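Local coordinates for protein translation initiation factor eIF-2B (Pyrococcus horikoshii, PDB 1VB5) that is a regulatory subunit of archaeal initiation factor 2B and probably takes part in exchanging the GDP bound to initiation factor 2 for GTP, at residues A95-L106 / I262-I270. Numbering follows the deposited sequence.
Sequences AKRELASIGAQL and IITELGIVI
Leu99 turns its CG away from its own amide nitrogen (chi1 -167°), which lays its branched end across Ile263, whose own CG2 lies anti to N and faces the helix. The two side chains cross at about a right angle, and Leu99 CD2 meets Ile263 CG2 at a tight 3.4 Å, while Leu99 CD1 rests on the carbonyl O of Ile263. Branched aliphatic residues suit this pair, which is buried, and no hydrogen bond links helix and hairpin. Gly103, without a side chain, lets Ile263 CG2 come within 4.0 Å of its backbone N. A turn before Leu99 the helix adds Ala95, small enough for the aliphatic part of Glu265 to lie against its CB; a turn after Gly103 comes Leu106, whose CD2 touches Ile263 CD1 at 3.7 Å. Ile102 reaches the type I turn Thr264–Gly267, its CD1 3.6 Å from Thr264 O. That turn is braced internally: Thr264 OG1 accepts from Leu266 N in an ST turn and donates to Gly267 O, and the positive phi of Gly267 (123°) suits glycine. Replacing Leu99 by an alanine would remove both methyl branches and is likely to leave Ile263 CG2 without its nearest helix partner, opening a gap between helix and hairpin. Helix 78-106 thus packs over the edge hairpin of the Rossmann-like sheet: Leu99 also touches helix 120-131, and Ile263 bonds through its backbone to Val216 and Ala218, while Glu265 OE1 accepts from Thr220 N.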
ATOM      1  N   ALA B  95      10.369 -20.899  21.548  1.00 22.01           N
ATOM      2  CA  ALA B  95       9.961 -19.500  21.608  1.00 24.31           C
ATOM      3  C   ALA B  95       8.677 -19.281  20.812  1.00 23.08           C
ATOM      4  O   ALA B  95       7.722 -18.694  21.321  1.00 24.28           O
ATOM      5  CB  ALA B  95      11.077 -18.602  21.068  1.00 17.96           C
ATOM      6  N   LYS B  96       8.654 -19.764  19.572  1.00 23.57           N
ATOM      7  CA  LYS B  96       7.480 -19.612  18.723  1.00 20.70           C
ATOM      8  C   LYS B  96       6.233 -20.227  19.357  1.00 22.03           C
ATOM      9  O   LYS B  96       5.166 -19.615  19.350  1.00 19.63           O
ATOM     10  CB  LYS B  96       7.722 -20.234  17.343  1.00 25.79           C
ATOM     11  CG  LYS B  96       6.572 -20.003  16.347  1.00 34.52           C
ATOM     12  CD  LYS B  96       6.851 -20.641  14.983  1.00 31.12           C
ATOM     13  CE  LYS B  96       8.050 -19.992  14.299  1.00 39.86           C
ATOM     14  NZ  LYS B  96       8.404 -20.650  13.001  1.00 45.30           N
ATOM     15  N   ARG B  97       6.366 -21.432  19.905  1.00 23.44           N
ATOM     16  CA  ARG B  97       5.236 -22.106  20.541  1.00 28.11           C
ATOM     17  C   ARG B  97       4.686 -21.324  21.734  1.00 27.54           C
ATOM     18  O   ARG B  97       3.472 -21.145  21.871  1.00 25.07           O
ATOM     19  CB  ARG B  97       5.644 -23.510  20.996  1.00 39.66           C
ATOM     20  CG  ARG B  97       5.602 -24.559  19.892  1.00 59.63           C
ATOM     21  CD  ARG B  97       4.154 -24.857  19.508  1.00 75.65           C
ATOM     22  NE  ARG B  97       4.028 -25.838  18.429  1.00 81.39           N
ATOM     23  CZ  ARG B  97       2.870 -26.367  18.034  1.00 81.43           C
ATOM     24  NH1 ARG B  97       1.735 -26.013  18.629  1.00 76.25           N
ATOM     25  NH2 ARG B  97       2.843 -27.247  17.041  1.00 80.83           N
ATOM     26  N   GLU B  98       5.582 -20.856  22.595  1.00 22.00           N
ATOM     27  CA  GLU B  98       5.164 -20.106  23.774  1.00 28.40           C
ATOM     28  C   GLU B  98       4.569 -18.747  23.397  1.00 22.04           C
ATOM     29  O   GLU B  98       3.588 -18.302  23.994  1.00 18.26           O
ATOM     30  CB  GLU B  98       6.352 -19.915  24.725  1.00 32.82           C
ATOM     31  CG  GLU B  98       5.976 -19.312  26.070  1.00 42.10           C
ATOM     32  CD  GLU B  98       4.756 -19.979  26.687  1.00 49.17           C
ATOM     33  OE1 GLU B  98       4.646 -21.222  26.589  1.00 58.05           O
ATOM     34  OE2 GLU B  98       3.912 -19.264  27.274  1.00 48.08           O
ATOM     35  N   LEU B  99       5.155 -18.094  22.400  1.00 22.22           N
ATOM     36  CA  LEU B  99       4.653 -16.792  21.971  1.00 20.58           C
ATOM     37  C   LEU B  99       3.248 -16.987  21.392  1.00 25.57           C
ATOM     38  O   LEU B  99       2.331 -16.208  21.679  1.00 21.30           O
ATOM     39  CB  LEU B  99       5.595 -16.181  20.923  1.00 19.76           C
ATOM     40  CG  LEU B  99       5.442 -14.696  20.545  1.00 17.60           C
ATOM     41  CD1 LEU B  99       6.629 -14.267  19.702  1.00 15.58           C
ATOM     42  CD2 LEU B  99       4.141 -14.464  19.789  1.00 12.50           C
ATOM     43  N   ALA B 100       3.083 -18.044  20.600  1.00 19.20           N
ATOM     44  CA  ALA B 100       1.794 -18.343  19.984  1.00 24.76           C
ATOM     45  C   ALA B 100       0.700 -18.487  21.037  1.00 24.08           C
ATOM     46  O   ALA B 100      -0.404 -17.952  20.878  1.00 27.06           O
ATOM     47  CB  ALA B 100       1.891 -19.625  19.149  1.00 20.48           C
ATOM     48  N   SER B 101       1.009 -19.208  22.112  1.00 24.87           N
ATOM     49  CA  SER B 101       0.046 -19.425  23.185  1.00 23.45           C
ATOM     50  C   SER B 101      -0.378 -18.112  23.835  1.00 18.01           C
ATOM     51  O   SER B 101      -1.548 -17.925  24.175  1.00 21.78           O
ATOM     52  CB  SER B 101       0.637 -20.351  24.249  1.00 18.55           C
ATOM     53  OG  SER B 101      -0.284 -20.530  25.309  1.00 23.42           O
ATOM     54  N   ILE B 102       0.579 -17.210  24.008  1.00 22.92           N
ATOM     55  CA  ILE B 102       0.308 -15.913  24.613  1.00 21.27           C
ATOM     56  C   ILE B 102      -0.470 -15.020  23.639  1.00 26.57           C
ATOM     57  O   ILE B 102      -1.397 -14.315  24.039  1.00 21.50           O
ATOM     58  CB  ILE B 102       1.624 -15.226  25.021  1.00 26.88           C
ATOM     59  CG1 ILE B 102       2.300 -16.052  26.122  1.00 23.89           C
ATOM     60  CG2 ILE B 102       1.352 -13.787  25.481  1.00 18.98           C
ATOM     61  CD1 ILE B 102       3.667 -15.560  26.524  1.00 20.87           C
ATOM     62  N   GLY B 103      -0.093 -15.061  22.362  1.00 20.95           N
ATOM     63  CA  GLY B 103      -0.782 -14.262  21.367  1.00 21.26           C
ATOM     64  C   GLY B 103      -2.223 -14.702  21.186  1.00 22.15           C
ATOM     65  O   GLY B 103      -3.126 -13.873  21.091  1.00 23.89           O
ATOM     66  N   ALA B 104      -2.441 -16.014  21.138  1.00 23.92           N
ATOM     67  CA  ALA B 104      -3.783 -16.565  20.969  1.00 24.34           C
ATOM     68  C   ALA B 104      -4.687 -16.133  22.113  1.00 24.50           C
ATOM     69  O   ALA B 104      -5.873 -15.872  21.920  1.00 26.53           O
ATOM     70  CB  ALA B 104      -3.721 -18.095  20.906  1.00 18.86           C
ATOM     71  N   GLN B 105      -4.109 -16.068  23.307  1.00 26.76           N
ATOM     72  CA  GLN B 105      -4.828 -15.676  24.514  1.00 25.96           C
ATOM     73  C   GLN B 105      -5.367 -14.253  24.346  1.00 27.93           C
ATOM     74  O   GLN B 105      -6.461 -13.920  24.806  1.00 28.17           O
ATOM     75  CB  GLN B 105      -3.863 -15.738  25.699  1.00 32.35           C
ATOM     76  CG  GLN B 105      -4.494 -16.032  27.037  1.00 44.06           C
ATOM     77  CD  GLN B 105      -3.464 -16.045  28.153  1.00 50.18           C
ATOM     78  OE1 GLN B 105      -2.414 -16.690  28.043  1.00 50.61           O
ATOM     79  NE2 GLN B 105      -3.758 -15.334  29.236  1.00 50.82           N
ATOM     80  N   LEU B 106      -4.578 -13.421  23.677  1.00 25.83           N
ATOM     81  CA  LEU B 106      -4.929 -12.032  23.415  1.00 26.50           C
ATOM     82  C   LEU B 106      -6.182 -11.921  22.545  1.00 30.27           C
ATOM     83  O   LEU B 106      -7.048 -11.079  22.786  1.00 33.09           O
ATOM     84  CB  LEU B 106      -3.754 -11.349  22.716  1.00 30.73           C
ATOM     85  CG  LEU B 106      -3.817  -9.880  22.306  1.00 26.45           C
ATOM     86  CD1 LEU B 106      -4.007  -8.998  23.536  1.00 19.24           C
ATOM     87  CD2 LEU B 106      -2.511  -9.520  21.593  1.00 19.55           C
ATOM     88  N   ILE B 262       4.476  -5.646  22.243  1.00 13.47           N
ATOM     89  CA  ILE B 262       5.231  -6.616  21.461  1.00 12.98           C
ATOM     90  C   ILE B 262       5.052  -7.965  22.158  1.00 19.43           C
ATOM     91  O   ILE B 262       5.417  -8.130  23.332  1.00 19.79           O
ATOM     92  CB  ILE B 262       6.720  -6.246  21.412  1.00 14.61           C
ATOM     93  CG1 ILE B 262       6.870  -4.835  20.825  1.00 14.76           C
ATOM     94  CG2 ILE B 262       7.483  -7.275  20.565  1.00 11.91           C
ATOM     95  CD1 ILE B 262       8.259  -4.261  20.872  1.00 13.02           C
ATOM     96  N   ILE B 263       4.462  -8.913  21.442  1.00 15.61           N
ATOM     97  CA  ILE B 263       4.197 -10.243  21.978  1.00 16.34           C
ATOM     98  C   ILE B 263       5.450 -11.094  21.893  1.00 15.47           C
ATOM     99  O   ILE B 263       5.909 -11.421  20.803  1.00 18.40           O
ATOM    100  CB  ILE B 263       3.061 -10.933  21.194  1.00 17.34           C
ATOM    101  CG1 ILE B 263       1.859  -9.987  21.089  1.00 13.15           C
ATOM    102  CG2 ILE B 263       2.638 -12.219  21.904  1.00 18.55           C
ATOM    103  CD1 ILE B 263       0.756 -10.473  20.179  1.00 13.80           C
ATOM    104  N   THR B 264       6.022 -11.432  23.044  1.00 17.76           N
ATOM    105  CA  THR B 264       7.230 -12.258  23.063  1.00 17.34           C
ATOM    106  C   THR B 264       6.922 -13.571  23.772  1.00 17.89           C
ATOM    107  O   THR B 264       5.853 -13.727  24.366  1.00 13.56           O
ATOM    108  CB  THR B 264       8.384 -11.578  23.823  1.00 22.75           C
ATOM    109  OG1 THR B 264       8.101 -11.606  25.229  1.00 23.57           O
ATOM    110  CG2 THR B 264       8.556 -10.132  23.365  1.00 21.11           C
ATOM    111  N   GLU B 265       7.868 -14.506  23.724  1.00 20.65           N
ATOM    112  CA  GLU B 265       7.678 -15.797  24.370  1.00 24.16           C
ATOM    113  C   GLU B 265       7.729 -15.633  25.889  1.00 24.52           C
ATOM    114  O   GLU B 265       7.380 -16.551  26.624  1.00 26.24           O
ATOM    115  CB  GLU B 265       8.747 -16.806  23.909  1.00 21.96           C
ATOM    116  CG  GLU B 265      10.159 -16.518  24.407  1.00 25.22           C
ATOM    117  CD  GLU B 265      10.914 -15.523  23.542  1.00 31.36           C
ATOM    118  OE1 GLU B 265      10.270 -14.698  22.853  1.00 32.26           O
ATOM    119  OE2 GLU B 265      12.164 -15.557  23.568  1.00 32.72           O
ATOM    120  N   LEU B 266       8.156 -14.456  26.346  1.00 23.56           N
ATOM    121  CA  LEU B 266       8.248 -14.155  27.777  1.00 20.74           C
ATOM    122  C   LEU B 266       7.067 -13.305  28.232  1.00 23.29           C
ATOM    123  O   LEU B 266       6.977 -12.928  29.398  1.00 25.51           O
ATOM    124  CB  LEU B 266       9.545 -13.395  28.083  1.00 28.55           C
ATOM    125  CG  LEU B 266      10.868 -14.066  27.695  1.00 29.97           C
ATOM    126  CD1 LEU B 266      12.032 -13.108  27.936  1.00 27.66           C
ATOM    127  CD2 LEU B 266      11.036 -15.345  28.502  1.00 30.60           C
ATOM    128  N   GLY B 267       6.164 -13.003  27.309  1.00 23.53           N
ATOM    129  CA  GLY B 267       5.010 -12.189  27.647  1.00 23.02           C
ATOM    130  C   GLY B 267       4.947 -10.955  26.764  1.00 23.41           C
ATOM    131  O   GLY B 267       5.844 -10.706  25.961  1.00 20.90           O
ATOM    132  N   ILE B 268       3.883 -10.178  26.908  1.00 25.01           N
ATOM    133  CA  ILE B 268       3.723  -8.972  26.110  1.00 23.94           C
ATOM    134  C   ILE B 268       4.470  -7.802  26.748  1.00 21.26           C
ATOM    135  O   ILE B 268       4.171  -7.392  27.866  1.00 23.78           O
ATOM    136  CB  ILE B 268       2.230  -8.622  25.952  1.00 23.35           C
ATOM    137  CG1 ILE B 268       1.495  -9.822  25.340  1.00 15.62           C
ATOM    138  CG2 ILE B 268       2.076  -7.368  25.092  1.00 14.60           C
ATOM    139  CD1 ILE B 268      -0.003  -9.637  25.161  1.00 15.68           C
ATOM    140  N   VAL B 269       5.460  -7.290  26.025  1.00 19.15           N
ATOM    141  CA  VAL B 269       6.283  -6.174  26.474  1.00 24.30           C
ATOM    142  C   VAL B 269       5.774  -4.836  25.896  1.00 26.42           C
ATOM    143  O   VAL B 269       5.236  -4.791  24.784  1.00 20.37           O
ATOM    144  CB  VAL B 269       7.758  -6.401  26.038  1.00 26.85           C
ATOM    145  CG1 VAL B 269       7.814  -6.827  24.591  1.00 27.74           C
ATOM    146  CG2 VAL B 269       8.558  -5.143  26.189  1.00 40.69           C
ATOM    147  N   ILE B 270       5.954  -3.759  26.655  1.00 18.51           N
ATOM    148  CA  ILE B 270       5.530  -2.428  26.237  1.00 19.13           C
ATOM    149  C   ILE B 270       6.724  -1.578  25.794  1.00 20.06           C
ATOM    150  O   ILE B 270       7.567  -1.200  26.612  1.00 22.30           O
ATOM    151  CB  ILE B 270       4.833  -1.682  27.383  1.00 16.04           C
ATOM    152  CG1 ILE B 270       3.674  -2.519  27.922  1.00 16.48           C
ATOM    153  CG2 ILE B 270       4.341  -0.321  26.890  1.00 18.66           C
ATOM    154  CD1 ILE B 270       2.922  -1.864  29.071  1.00 14.02           C
TER